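Local coordinates for protein lipase (Streptomyces rimosus, PDB 5MAL) that hydrolyses triacylglycerols and other carboxylic esters, preferring medium-length acyl chains, as a secreted, monomeric GDSL-family serine lipase, at residues T31-A36 / F47-C52; V123-D128 / A179-A184; R143-G148 / H195-G200. All coordinates share one frame; numbering follows the deposited sequence.

Contact 1: T31-A36 / F47-C52; sequences TKSYPA and FNFTAC
Pro35 lies across the Phe49 ring at about a right angle, its CB over one face and 4.2 Å from the ring centroid, 25° off the normal. This CH-pi contact suits proline, whose ring carbons are held stiffly against an aromatic face, and CG settles 3.8 Å from Phe49 CE1. Phe49 is carried out from the strand because CG stands anti to the backbone N (chi1 -165°). Phe47, two residues earlier on the same side of the strand, also reaches over: its CZ comes 3.8 Å from Pro35 CB and 3.6 Å from Pro35 C, so backbone as well as side chain is packed. Edge strand 46-49 of the five-stranded parallel sheet of this SGNH hydrolase fold is thereby joined to the start of helix 34-40; Tyr4 and Ala6 of the adjacent strand 3-8 also touch Pro35. Ser33 is the N-cap of that helix. Its OG accepts from Ala36 N at 3.3 Å, is also hydrogen-bonded to Ser30 O, and sits 3.3 Å from Phe49 CZ. Ala36, small enough to pass beside two phenylalanines, brings CB 4.2 Å from Phe47 CE2.

Contact 2: V123-D128 / A179-A184; sequences VYDAID and ADHGFA
The His181 imidazole has CB of Tyr124 over the centre of one face, 3.4 Å from the ring centroid and nearly on the normal, while two carboxylates line its edge. His181 ND1 donates to Asp128 OD2 (2.6 Å), nearly in the imidazole plane, on the syn side of the carboxylate but tilted 26° out of its plane; Asp125 OD1 lies 3.0 Å from His181 CE1. The other ring nitrogen, NE2, is hydrogen-bonded to Asp121, so both nitrogens have a carboxylate partner, which fixes the rotation of the ring and would probably favour its protonated form. His181 CG stands anti to the carbonyl carbon, which brings the ring over Tyr124 CB. The Tyr124 ring turns its edge to the imidazole face in a T-shaped pair, planes at 87°, with CD2 3.7 Å from His181 CD2. One of its own faces receives the edge of Phe183 in an offset edge-to-face pair, planes at 66°. The Phe183 ring in turn carries His181 CB over the centre of one face. Phe183 CE2 lies 3.4 Å from Tyr124 CB, and its CZ meets Ile127 CG2 at 3.8 Å; a flat apolar ring fits here between helix and sheet. Gly182, with positive phi, is the C-prime residue of a Schellman motif ending helix 159-180, and the turn delivers Phe183 to the cluster. The contact thus ties helix 98-130 to the segment leading from helix 159-180 into edge strand 184-186, with Phe183 packed against Val136 and Val138 of strand 135-139.

Contact 3: R143-G148 / H195-G200; sequences RFYKLG and HELCSG
Leu197 N donates to Phe144 O at 2.7 Å, somewhat bent, and Lys146 N gives a straighter bond to Leu197 O at 2.8 Å. These bonds make a single beta bridge of Tyr145 with Leu197, joining the loop after strand 135-139 to the one before helix 219-232 in this SGNH hydrolase. A type II beta turn runs from Glu196 to Ser199, and Glu196 O is gripped twice by Ser199: OG donates at 2.6 Å, in the carbonyl plane on a lone pair, and the backbone N closes the turn. Cys198, with positive phi in the turn, is bonded to Cys151, a disulfide that adds a covalent tie between the two loops. The Tyr145 ring lies against this turn because CG is placed beside its backbone N (chi1 -69°): CD1 meets Leu197 CB at 3.6 Å, and the hydroxyl is hydrogen-bonded to Tyr215. A serine in place of Tyr145 would probably leave Leu197 without its aromatic neighbour, open a gap beside the disulfide sulfur and deprive the Tyr215 hydroxyl of a partner. Glu196 bends at chi2 (92°), bringing OE2 to two waters: one joins it to Arg143 NH2, the other donates to OE2 and Tyr145 O and has a weak bond from Arg143 NE. Glu196 OE1 accepts from Gly194 N. Arginine suits this partly exposed place, for NH1 also makes a salt bridge to Asp168. The methylene chain of Lys146 runs past the turn, CD 3.5 Å from Cys198 O, and its end leads away. Cys198 SG lies at the edge of the Tyr145 ring, 3.8 Å from Tyr145 CD1.

In the fold
All three contacts are partly buried, contact 1 with no exposed touching residue, contacts 2 and 3 with one each. Contacts 1 and 2 lie at opposite edges of the parallel sheet, their outermost strands being 46-49 and 184-186: contact 1 packs a helix start on its strand, contact 2 joins helix 98-130 to the turn between helix 159-180 and strand 184-186. Contact 3 joins loops beyond the strands. Contact 1 is apolar across its segments, contact 2 adds a carboxylate-imidazole hydrogen bond to an aromatic cluster, and contact 3 relies on backbone bonds, waters and a disulfide. The side chains of Ser33 and Phe144 lie about 7 to 10 Å from those of the nucleophile Ser10 and the probable catalytic His216.

Contact 1: T31-A36 / F47-C52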
ATOM      1  N   THR A  31      -8.986  10.722  -5.981  1.00 11.30           N
ATOM      2  CA  THR A  31      -8.567  11.106  -7.324  1.00 10.29           C
ATOM      3  C   THR A  31      -7.099  11.524  -7.338  1.00 11.36           C
ATOM      4  O   THR A  31      -6.503  11.702  -8.409  1.00 13.44           O
ATOM      5  CB  THR A  31      -9.435  12.250  -7.896  1.00 15.29           C
ATOM      6  OG1 THR A  31      -9.205  13.446  -7.153  1.00 18.05           O
ATOM      7  CG2 THR A  31     -10.889  11.888  -7.813  1.00 14.54           C
ATOM      8  N   LYS A  32      -6.513  11.673  -6.152  1.00  8.89           N
ATOM      9  CA  LYS A  32      -5.097  11.993  -6.051  1.00 11.53           C
ATOM     10  C   LYS A  32      -4.278  10.773  -5.644  1.00 12.79           C
ATOM     11  O   LYS A  32      -3.089  10.883  -5.353  1.00 10.63           O
ATOM     12  CB  LYS A  32      -4.872  13.130  -5.060  1.00 12.64           C
ATOM     13  CG  LYS A  32      -5.535  14.424  -5.496  1.00 18.47           C
ATOM     14  CD  LYS A  32      -5.149  15.589  -4.609  1.00 26.03           C
ATOM     15  CE  LYS A  32      -5.978  16.818  -4.950  1.00 29.80           C
ATOM     16  NZ  LYS A  32      -5.647  17.357  -6.291  1.00 39.82           N
ATOM     17  N   SER A  33      -4.920   9.613  -5.630  1.00 10.89           N
ATOM     18  CA  SER A  33      -4.220   8.343  -5.430  1.00  7.85           C
ATOM     19  C   SER A  33      -3.337   8.022  -6.628  1.00  9.81           C
ATOM     20  O   SER A  33      -3.598   8.503  -7.736  1.00 11.25           O
ATOM     21  CB  SER A  33      -5.224   7.214  -5.242  1.00  8.14           C
ATOM     22  OG  SER A  33      -5.938   7.021  -6.453  1.00  8.99           O
ATOM     23  N   TYR A  34      -2.314   7.185  -6.455  1.00  5.93           N
ATOM     24  CA  TYR A  34      -1.451   6.978  -7.618  1.00  8.35           C
ATOM     25  C   TYR A  34      -2.219   6.310  -8.780  1.00  6.75           C
ATOM     26  O   TYR A  34      -1.973   6.650  -9.923  1.00  8.96           O
ATOM     27  CB  TYR A  34      -0.179   6.185  -7.259  1.00  8.06           C
ATOM     28  CG  TYR A  34      -0.403   4.740  -6.930  1.00  7.42           C
ATOM     29  CD1 TYR A  34      -0.427   3.775  -7.939  1.00  6.37           C
ATOM     30  CD2 TYR A  34      -0.553   4.328  -5.613  1.00  6.81           C
ATOM     31  CE1 TYR A  34      -0.639   2.453  -7.640  1.00  7.62           C
ATOM     32  CE2 TYR A  34      -0.754   3.002  -5.302  1.00  5.33           C
ATOM     33  CZ  TYR A  34      -0.801   2.071  -6.327  1.00  7.22           C
ATOM     34  OH  TYR A  34      -1.006   0.749  -6.057  1.00  8.04           O
ATOM     35  N   PRO A  35      -3.186   5.396  -8.503  1.00  8.24           N
ATOM     36  CA  PRO A  35      -3.854   4.877  -9.698  1.00  7.88           C
ATOM     37  C   PRO A  35      -4.679   5.920 -10.428  1.00  8.08           C
ATOM     38  O   PRO A  35      -4.668   5.942 -11.650  1.00  8.11           O
ATOM     39  CB  PRO A  35      -4.771   3.780  -9.137  1.00  6.73           C
ATOM     40  CG  PRO A  35      -4.088   3.339  -7.893  1.00  5.93           C
ATOM     41  CD  PRO A  35      -3.606   4.638  -7.306  1.00  7.28           C
ATOM     42  N   ALA A  36      -5.381   6.769  -9.692  1.00  8.23           N
ATOM     43  CA  ALA A  36      -6.187   7.799 -10.333  1.00  9.94           C
ATOM     44  C   ALA A  36      -5.291   8.790 -11.080  1.00 10.08           C
ATOM     45  O   ALA A  36      -5.613   9.224 -12.184  1.00 10.92           O
ATOM     46  CB  ALA A  36      -7.039   8.513  -9.314  1.00 10.66           C
ATOM     47  N   PHE A  47     -10.279   2.786 -16.802  1.00 11.93           N
ATOM     48  CA  PHE A  47      -9.771   2.730 -15.444  1.00 12.57           C
ATOM     49  C   PHE A  47     -10.750   2.064 -14.482  1.00 12.71           C
ATOM     50  O   PHE A  47     -11.733   2.661 -14.048  1.00 15.47           O
ATOM     51  CB  PHE A  47      -9.439   4.157 -15.005  1.00 11.18           C
ATOM     52  CG  PHE A  47      -8.911   4.279 -13.609  1.00  9.55           C
ATOM     53  CD1 PHE A  47      -7.962   3.393 -13.113  1.00 11.29           C
ATOM     54  CD2 PHE A  47      -9.335   5.320 -12.804  1.00 15.07           C
ATOM     55  CE1 PHE A  47      -7.476   3.546 -11.819  1.00  8.87           C
ATOM     56  CE2 PHE A  47      -8.847   5.471 -11.521  1.00 12.04           C
ATOM     57  CZ  PHE A  47      -7.918   4.585 -11.036  1.00  9.67           C
ATOM     58  N   ASN A  48     -10.469   0.818 -14.138  1.00 11.94           N
ATOM     59  CA  ASN A  48     -11.284   0.116 -13.164  1.00 11.24           C
ATOM     60  C   ASN A  48     -10.612   0.106 -11.798  1.00 12.16           C
ATOM     61  O   ASN A  48      -9.684  -0.663 -11.544  1.00  9.95           O
ATOM     62  CB  ASN A  48     -11.585  -1.305 -13.644  1.00 11.52           C
ATOM     63  CG  ASN A  48     -12.775  -1.348 -14.594  1.00 14.60           C
ATOM     64  OD1 ASN A  48     -13.915  -1.094 -14.197  1.00 22.94           O
ATOM     65  ND2 ASN A  48     -12.514  -1.653 -15.845  1.00 17.23           N
ATOM     66  N   PHE A  49     -11.109   0.976 -10.928  1.00  7.63           N
ATOM     67  CA  PHE A  49     -10.459   1.258  -9.664  1.00  7.55           C
ATOM     68  C   PHE A  49     -11.237   0.579  -8.563  1.00 10.41           C
ATOM     69  O   PHE A  49     -12.290   1.080  -8.165  1.00 10.86           O
ATOM     70  CB  PHE A  49     -10.410   2.775  -9.475  1.00  9.00           C
ATOM     71  CG  PHE A  49      -9.469   3.259  -8.404  1.00  8.30           C
ATOM     72  CD1 PHE A  49      -8.555   2.410  -7.791  1.00  7.68           C
ATOM     73  CD2 PHE A  49      -9.450   4.613  -8.082  1.00  9.09           C
ATOM     74  CE1 PHE A  49      -7.668   2.894  -6.815  1.00  8.95           C
ATOM     75  CE2 PHE A  49      -8.562   5.113  -7.132  1.00  9.34           C
ATOM     76  CZ  PHE A  49      -7.666   4.253  -6.498  1.00  7.67           C
ATOM     77  N   THR A  50     -10.737  -0.556  -8.087  1.00  7.85           N
ATOM     78  CA  THR A  50     -11.478  -1.340  -7.107  1.00 10.18           C
ATOM     79  C   THR A  50     -10.752  -1.429  -5.761  1.00 12.56           C
ATOM     80  O   THR A  50     -11.246  -2.044  -4.821  1.00 11.19           O
ATOM     81  CB  THR A  50     -11.761  -2.763  -7.627  1.00 12.67           C
ATOM     82  OG1 THR A  50     -10.527  -3.410  -7.955  1.00  9.39           O
ATOM     83  CG2 THR A  50     -12.639  -2.700  -8.860  1.00 13.36           C
ATOM     84  N   ALA A  51      -9.579  -0.815  -5.672  1.00 10.29           N
ATOM     85  CA  ALA A  51      -8.865  -0.740  -4.406  1.00 10.01           C
ATOM     86  C   ALA A  51      -9.782  -0.173  -3.331  1.00  9.16           C
ATOM     87  O   ALA A  51     -10.669   0.627  -3.625  1.00 10.01           O
ATOM     88  CB  ALA A  51      -7.602   0.124  -4.548  1.00  8.57           C
ATOM     89  N   CYS A  52      -9.567  -0.567  -2.089  1.00 10.02           N
ATOM     90  CA  CYS A  52     -10.531  -0.222  -1.061  1.00 16.23           C
ATOM     91  C   CYS A  52      -9.882  -0.149   0.301  1.00 10.57           C
ATOM     92  O   CYS A  52      -9.176  -1.056   0.716  1.00 11.78           O
ATOM     93  CB  CYS A  52     -11.675  -1.243  -1.059  1.00 16.86           C
ATOM     94  SG  CYS A  52     -13.159  -0.704  -0.170  1.00 18.89           S
TER

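Contact 2: V123-D128 / A179-A184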
ATOM      1  N   VAL A 123      -4.078 -14.186  -4.193  1.00 17.30           N
ATOM      2  CA  VAL A 123      -4.436 -13.074  -5.046  1.00 12.91           C
ATOM      3  C   VAL A 123      -3.682 -13.171  -6.363  1.00 12.23           C
ATOM      4  O   VAL A 123      -4.265 -12.982  -7.434  1.00 13.70           O
ATOM      5  CB  VAL A 123      -4.130 -11.726  -4.371  1.00 13.12           C
ATOM      6  CG1 VAL A 123      -4.423 -10.579  -5.337  1.00 15.59           C
ATOM      7  CG2 VAL A 123      -4.944 -11.578  -3.098  1.00 12.67           C
ATOM      8  N   TYR A 124      -2.385 -13.450  -6.291  1.00 11.75           N
ATOM      9  CA  TYR A 124      -1.566 -13.365  -7.497  1.00 11.18           C
ATOM     10  C   TYR A 124      -1.953 -14.486  -8.469  1.00 12.63           C
ATOM     11  O   TYR A 124      -1.915 -14.293  -9.684  1.00 11.67           O
ATOM     12  CB  TYR A 124      -0.075 -13.435  -7.176  1.00 11.68           C
ATOM     13  CG  TYR A 124       0.471 -12.299  -6.328  1.00 11.45           C
ATOM     14  CD1 TYR A 124      -0.316 -11.202  -5.971  1.00 11.16           C
ATOM     15  CD2 TYR A 124       1.790 -12.326  -5.898  1.00 11.92           C
ATOM     16  CE1 TYR A 124       0.214 -10.174  -5.177  1.00 12.71           C
ATOM     17  CE2 TYR A 124       2.318 -11.330  -5.123  1.00 12.17           C
ATOM     18  CZ  TYR A 124       1.541 -10.258  -4.770  1.00 12.12           C
ATOM     19  OH  TYR A 124       2.128  -9.300  -3.989  1.00 10.60           O
ATOM     20  N   ASP A 125      -2.324 -15.648  -7.929  1.00 14.21           N
ATOM     21  CA  ASP A 125      -2.825 -16.747  -8.757  1.00 13.17           C
ATOM     22  C   ASP A 125      -4.068 -16.316  -9.521  1.00 12.96           C
ATOM     23  O   ASP A 125      -4.266 -16.682 -10.688  1.00 18.47           O
ATOM     24  CB  ASP A 125      -3.181 -17.971  -7.912  1.00 16.33           C
ATOM     25  CG  ASP A 125      -1.980 -18.764  -7.480  1.00 13.27           C
ATOM     26  OD1 ASP A 125      -0.879 -18.577  -8.038  1.00 13.01           O
ATOM     27  OD2 ASP A 125      -2.153 -19.601  -6.575  1.00 21.54           O
ATOM     28  N   ALA A 126      -4.933 -15.576  -8.841  1.00 10.96           N
ATOM     29  CA  ALA A 126      -6.153 -15.105  -9.474  1.00 13.19           C
ATOM     30  C   ALA A 126      -5.794 -14.165 -10.620  1.00 15.98           C
ATOM     31  O   ALA A 126      -6.327 -14.273 -11.721  1.00 13.79           O
ATOM     32  CB  ALA A 126      -7.039 -14.435  -8.471  1.00 19.54           C
ATOM     33  N   ILE A 127      -4.859 -13.257 -10.371  1.00 13.58           N
ATOM     34  CA  ILE A 127      -4.408 -12.356 -11.429  1.00 13.94           C
ATOM     35  C   ILE A 127      -3.768 -13.133 -12.580  1.00 12.96           C
ATOM     36  O   ILE A 127      -4.018 -12.841 -13.758  1.00 13.46           O
ATOM     37  CB  ILE A 127      -3.424 -11.312 -10.873  1.00 12.31           C
ATOM     38  CG1 ILE A 127      -4.170 -10.357  -9.947  1.00 12.12           C
ATOM     39  CG2 ILE A 127      -2.776 -10.545 -12.006  1.00 17.23           C
ATOM     40  CD1 ILE A 127      -3.274  -9.564  -9.011  1.00  8.94           C
ATOM     41  N   ASP A 128      -2.943 -14.120 -12.239  1.00 13.69           N
ATOM     42  CA  ASP A 128      -2.324 -14.992 -13.241  1.00 15.12           C
ATOM     43  C   ASP A 128      -3.344 -15.574 -14.197  1.00 17.97           C
ATOM     44  O   ASP A 128      -3.156 -15.580 -15.414  1.00 15.82           O
ATOM     45  CB  ASP A 128      -1.589 -16.154 -12.576  1.00 14.68           C
ATOM     46  CG  ASP A 128      -0.248 -15.762 -11.997  1.00 18.10           C
ATOM     47  OD1 ASP A 128       0.360 -14.786 -12.476  1.00 18.45           O
ATOM     48  OD2 ASP A 128       0.201 -16.460 -11.061  1.00 16.87           O
ATOM     49  N   ALA A 179       7.792 -11.413  -7.834  1.00 13.22           N
ATOM     50  CA  ALA A 179       8.727 -11.964  -8.805  1.00 15.69           C
ATOM     51  C   ALA A 179       8.405 -13.432  -9.087  1.00 15.30           C
ATOM     52  O   ALA A 179       8.611 -13.923 -10.205  1.00 15.70           O
ATOM     53  CB  ALA A 179      10.145 -11.817  -8.306  1.00 13.74           C
ATOM     54  N   ASP A 180       7.866 -14.124  -8.083  1.00 13.88           N
ATOM     55  CA  ASP A 180       7.538 -15.540  -8.232  1.00 14.43           C
ATOM     56  C   ASP A 180       6.354 -15.775  -9.162  1.00 16.41           C
ATOM     57  O   ASP A 180       6.126 -16.897  -9.612  1.00 16.69           O
ATOM     58  CB  ASP A 180       7.239 -16.168  -6.884  1.00 13.76           C
ATOM     59  CG  ASP A 180       7.738 -17.585  -6.801  1.00 17.40           C
ATOM     60  OD1 ASP A 180       8.887 -17.823  -7.228  1.00 22.11           O
ATOM     61  OD2 ASP A 180       6.975 -18.445  -6.329  1.00 23.41           O
ATOM     62  N   HIS A 181       5.601 -14.715  -9.447  1.00 16.38           N
ATOM     63  CA  HIS A 181       4.531 -14.779 -10.440  1.00 15.06           C
ATOM     64  C   HIS A 181       4.862 -13.968 -11.687  1.00 13.57           C
ATOM     65  O   HIS A 181       4.011 -13.765 -12.554  1.00 15.76           O
ATOM     66  CB  HIS A 181       3.220 -14.282  -9.848  1.00 15.13           C
ATOM     67  CG  HIS A 181       2.694 -15.140  -8.749  1.00 14.46           C
ATOM     68  ND1 HIS A 181       1.564 -15.914  -8.896  1.00 14.23           N
ATOM     69  CD2 HIS A 181       3.131 -15.344  -7.482  1.00 12.96           C
ATOM     70  CE1 HIS A 181       1.330 -16.560  -7.768  1.00 12.03           C
ATOM     71  NE2 HIS A 181       2.262 -16.229  -6.893  1.00 15.16           N
ATOM     72  N   GLY A 182       6.105 -13.508 -11.776  1.00 11.76           N
ATOM     73  CA  GLY A 182       6.548 -12.731 -12.913  1.00 13.86           C
ATOM     74  C   GLY A 182       5.977 -11.330 -12.908  1.00 17.89           C
ATOM     75  O   GLY A 182       5.930 -10.670 -13.950  1.00 16.93           O
ATOM     76  N   PHE A 183       5.540 -10.874 -11.735  1.00  8.80           N
ATOM     77  CA  PHE A 183       5.053  -9.496 -11.607  1.00  9.64           C
ATOM     78  C   PHE A 183       6.202  -8.568 -11.291  1.00 13.36           C
ATOM     79  O   PHE A 183       7.187  -8.985 -10.679  1.00 13.84           O
ATOM     80  CB  PHE A 183       4.011  -9.354 -10.504  1.00 11.98           C
ATOM     81  CG  PHE A 183       2.813 -10.260 -10.643  1.00  9.49           C
ATOM     82  CD1 PHE A 183       2.464 -10.813 -11.865  1.00 11.79           C
ATOM     83  CD2 PHE A 183       2.011 -10.509  -9.543  1.00 11.52           C
ATOM     84  CE1 PHE A 183       1.343 -11.631 -11.971  1.00 13.38           C
ATOM     85  CE2 PHE A 183       0.905 -11.325  -9.637  1.00 10.79           C
ATOM     86  CZ  PHE A 183       0.564 -11.885 -10.864  1.00 10.74           C
ATOM     87  N   ALA A 184       6.079  -7.314 -11.711  1.00 12.18           N
ATOM     88  CA  ALA A 184       7.023  -6.292 -11.304  1.00 12.53           C
ATOM     89  C   ALA A 184       6.734  -5.923  -9.863  1.00 13.27           C
ATOM     90  O   ALA A 184       5.580  -5.968  -9.433  1.00 11.09           O
ATOM     91  CB  ALA A 184       6.924  -5.069 -12.184  1.00 13.66           C
TER

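Contact 3: R143-G148 / H195-G200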
ATOM      1  N   ARG A 143       8.814   2.396   4.308  1.00 10.99           N
ATOM      2  CA  ARG A 143       9.226   2.488   5.699  1.00  8.20           C
ATOM      3  C   ARG A 143       8.629   3.777   6.229  1.00  9.93           C
ATOM      4  O   ARG A 143       8.706   4.816   5.563  1.00 13.47           O
ATOM      5  CB  ARG A 143      10.754   2.484   5.837  1.00 10.70           C
ATOM      6  CG  ARG A 143      11.384   1.108   5.825  1.00 13.67           C
ATOM      7  CD  ARG A 143      12.877   1.220   6.064  1.00 18.94           C
ATOM      8  NE  ARG A 143      13.480   2.059   5.042  1.00 17.19           N
ATOM      9  CZ  ARG A 143      14.094   1.595   3.963  1.00 19.68           C
ATOM     10  NH1 ARG A 143      14.212   0.284   3.780  1.00 20.25           N
ATOM     11  NH2 ARG A 143      14.607   2.445   3.079  1.00 23.72           N
ATOM     12  N   PHE A 144       8.019   3.724   7.406  1.00  6.84           N
ATOM     13  CA  PHE A 144       7.287   4.874   7.912  1.00 11.34           C
ATOM     14  C   PHE A 144       8.187   5.974   8.478  1.00 10.46           C
ATOM     15  O   PHE A 144       7.792   7.137   8.508  1.00  8.70           O
ATOM     16  CB  PHE A 144       6.302   4.456   9.000  1.00 11.75           C
ATOM     17  CG  PHE A 144       5.061   3.763   8.491  1.00 16.51           C
ATOM     18  CD1 PHE A 144       4.712   3.792   7.155  1.00 15.64           C
ATOM     19  CD2 PHE A 144       4.223   3.103   9.381  1.00 21.44           C
ATOM     20  CE1 PHE A 144       3.568   3.158   6.702  1.00 16.50           C
ATOM     21  CE2 PHE A 144       3.075   2.454   8.939  1.00 21.00           C
ATOM     22  CZ  PHE A 144       2.750   2.482   7.592  1.00 23.32           C
ATOM     23  N   TYR A 145       9.374   5.602   8.957  1.00 10.13           N
ATOM     24  CA  TYR A 145      10.196   6.521   9.741  1.00 11.08           C
ATOM     25  C   TYR A 145      11.615   6.684   9.235  1.00 10.03           C
ATOM     26  O   TYR A 145      12.236   5.725   8.764  1.00 14.38           O
ATOM     27  CB  TYR A 145      10.252   6.046  11.202  1.00  9.19           C
ATOM     28  CG  TYR A 145       8.938   6.194  11.889  1.00  8.39           C
ATOM     29  CD1 TYR A 145       8.509   7.440  12.316  1.00  8.33           C
ATOM     30  CD2 TYR A 145       8.105   5.095  12.103  1.00 10.20           C
ATOM     31  CE1 TYR A 145       7.296   7.605  12.932  1.00  7.33           C
ATOM     32  CE2 TYR A 145       6.880   5.252  12.730  1.00  9.92           C
ATOM     33  CZ  TYR A 145       6.483   6.513  13.140  1.00 13.30           C
ATOM     34  OH  TYR A 145       5.272   6.725  13.767  1.00 14.39           O
ATOM     35  N   LYS A 146      12.124   7.904   9.355  1.00 10.56           N
ATOM     36  CA  LYS A 146      13.554   8.145   9.249  1.00 12.67           C
ATOM     37  C   LYS A 146      14.121   7.989  10.645  1.00 16.96           C
ATOM     38  O   LYS A 146      13.631   8.620  11.586  1.00 17.26           O
ATOM     39  CB  LYS A 146      13.863   9.544   8.720  1.00 12.55           C
ATOM     40  CG  LYS A 146      15.336   9.908   8.868  1.00 18.55           C
ATOM     41  CD  LYS A 146      15.555  11.403   8.689  1.00 25.23           C
ATOM     42  CE  LYS A 146      16.995  11.728   8.279  1.00 32.50           C
ATOM     43  NZ  LYS A 146      17.947  10.643   8.667  1.00 38.19           N
ATOM     44  N   LEU A 147      15.135   7.145  10.792  1.00 15.94           N
ATOM     45  CA  LEU A 147      15.742   6.928  12.095  1.00 17.26           C
ATOM     46  C   LEU A 147      16.977   7.807  12.299  1.00 21.94           C
ATOM     47  O   LEU A 147      17.611   8.224  11.331  1.00 19.93           O
ATOM     48  CB  LEU A 147      16.119   5.457  12.260  1.00 20.10           C
ATOM     49  CG  LEU A 147      14.992   4.440  12.080  1.00 19.17           C
ATOM     50  CD1 LEU A 147      15.495   3.047  12.414  1.00 22.76           C
ATOM     51  CD2 LEU A 147      13.791   4.799  12.950  1.00 17.61           C
ATOM     52  N   GLY A 148      17.303   8.082  13.561  1.00 21.88           N
ATOM     53  CA  GLY A 148      18.585   8.670  13.905  1.00 26.17           C
ATOM     54  C   GLY A 148      18.557  10.121  14.338  1.00 33.75           C
ATOM     55  O   GLY A 148      19.532  10.634  14.894  1.00 37.66           O
ATOM     56  N   HIS A 195      11.573  11.289   2.912  1.00 10.02           N
ATOM     57  CA  HIS A 195      10.199  11.754   3.095  1.00 10.22           C
ATOM     58  C   HIS A 195       9.405  10.855   4.024  1.00  9.99           C
ATOM     59  O   HIS A 195       8.179  10.806   3.954  1.00  8.65           O
ATOM     60  CB  HIS A 195       9.498  11.862   1.742  1.00  8.81           C
ATOM     61  CG  HIS A 195      10.148  12.855   0.835  1.00 10.58           C
ATOM     62  ND1 HIS A 195      10.039  14.213   1.035  1.00 12.29           N
ATOM     63  CD2 HIS A 195      10.950  12.690  -0.241  1.00 12.90           C
ATOM     64  CE1 HIS A 195      10.731  14.848   0.105  1.00 13.51           C
ATOM     65  NE2 HIS A 195      11.299  13.949  -0.677  1.00 11.35           N
ATOM     66  N   GLU A 196      10.119  10.163   4.902  1.00  9.54           N
ATOM     67  CA  GLU A 196       9.483   9.382   5.948  1.00  9.50           C
ATOM     68  C   GLU A 196       8.991  10.319   7.043  1.00 11.04           C
ATOM     69  O   GLU A 196       9.285  11.507   7.027  1.00 10.47           O
ATOM     70  CB  GLU A 196      10.470   8.368   6.525  1.00 12.35           C
ATOM     71  CG  GLU A 196      11.223   7.559   5.470  1.00 12.11           C
ATOM     72  CD  GLU A 196      12.564   8.175   5.069  1.00 15.24           C
ATOM     73  OE1 GLU A 196      12.747   9.406   5.182  1.00 12.94           O
ATOM     74  OE2 GLU A 196      13.453   7.403   4.646  1.00 19.30           O
ATOM     75  N   LEU A 197       8.214   9.800   7.975  1.00  7.96           N
ATOM     76  CA  LEU A 197       7.977  10.545   9.190  1.00  8.74           C
ATOM     77  C   LEU A 197       9.343  10.771   9.834  1.00 12.15           C
ATOM     78  O   LEU A 197      10.229   9.913   9.728  1.00  8.96           O
ATOM     79  CB  LEU A 197       7.021   9.798  10.116  1.00  8.15           C
ATOM     80  CG  LEU A 197       5.624   9.640   9.525  1.00 11.26           C
ATOM     81  CD1 LEU A 197       4.740   8.800  10.428  1.00 13.20           C
ATOM     82  CD2 LEU A 197       4.980  11.008   9.299  1.00 12.92           C
ATOM     83  N   CYS A 198       9.505  11.944  10.445  1.00 10.60           N
ATOM     84  CA  CYS A 198      10.748  12.393  11.090  1.00 11.96           C
ATOM     85  C   CYS A 198      11.835  12.757  10.088  1.00 13.96           C
ATOM     86  O   CYS A 198      12.974  13.023  10.475  1.00 16.04           O
ATOM     87  CB  CYS A 198      11.298  11.342  12.051  1.00 12.32           C
ATOM     88  SG  CYS A 198      10.101  10.739  13.236  1.00 17.83           S
ATOM     89  N   SER A 199      11.500  12.786   8.807  1.00 11.08           N
ATOM     90  CA  SER A 199      12.497  13.154   7.801  1.00 13.62           C
ATOM     91  C   SER A 199      12.634  14.664   7.682  1.00 16.31           C
ATOM     92  O   SER A 199      13.619  15.166   7.139  1.00 20.69           O
ATOM     93  CB  SER A 199      12.117  12.599   6.446  1.00 11.63           C
ATOM     94  OG  SER A 199      10.946  13.260   6.011  1.00 11.48           O
ATOM     95  N   GLY A 200      11.624  15.379   8.158  1.00 12.79           N
ATOM     96  CA  GLY A 200      11.564  16.825   7.998  1.00 16.99           C
ATOM     97  C   GLY A 200      10.804  17.176   6.732  1.00 15.74           C
ATOM     98  O   GLY A 200      10.469  18.331   6.477  1.00 15.67           O
TER
HETATM   99  O   HOH W   1      13.734   4.926   6.726  1.00 18.79           O
HETATM  100  O   HOH W   2      12.932   5.055   3.696  1.00 21.17           O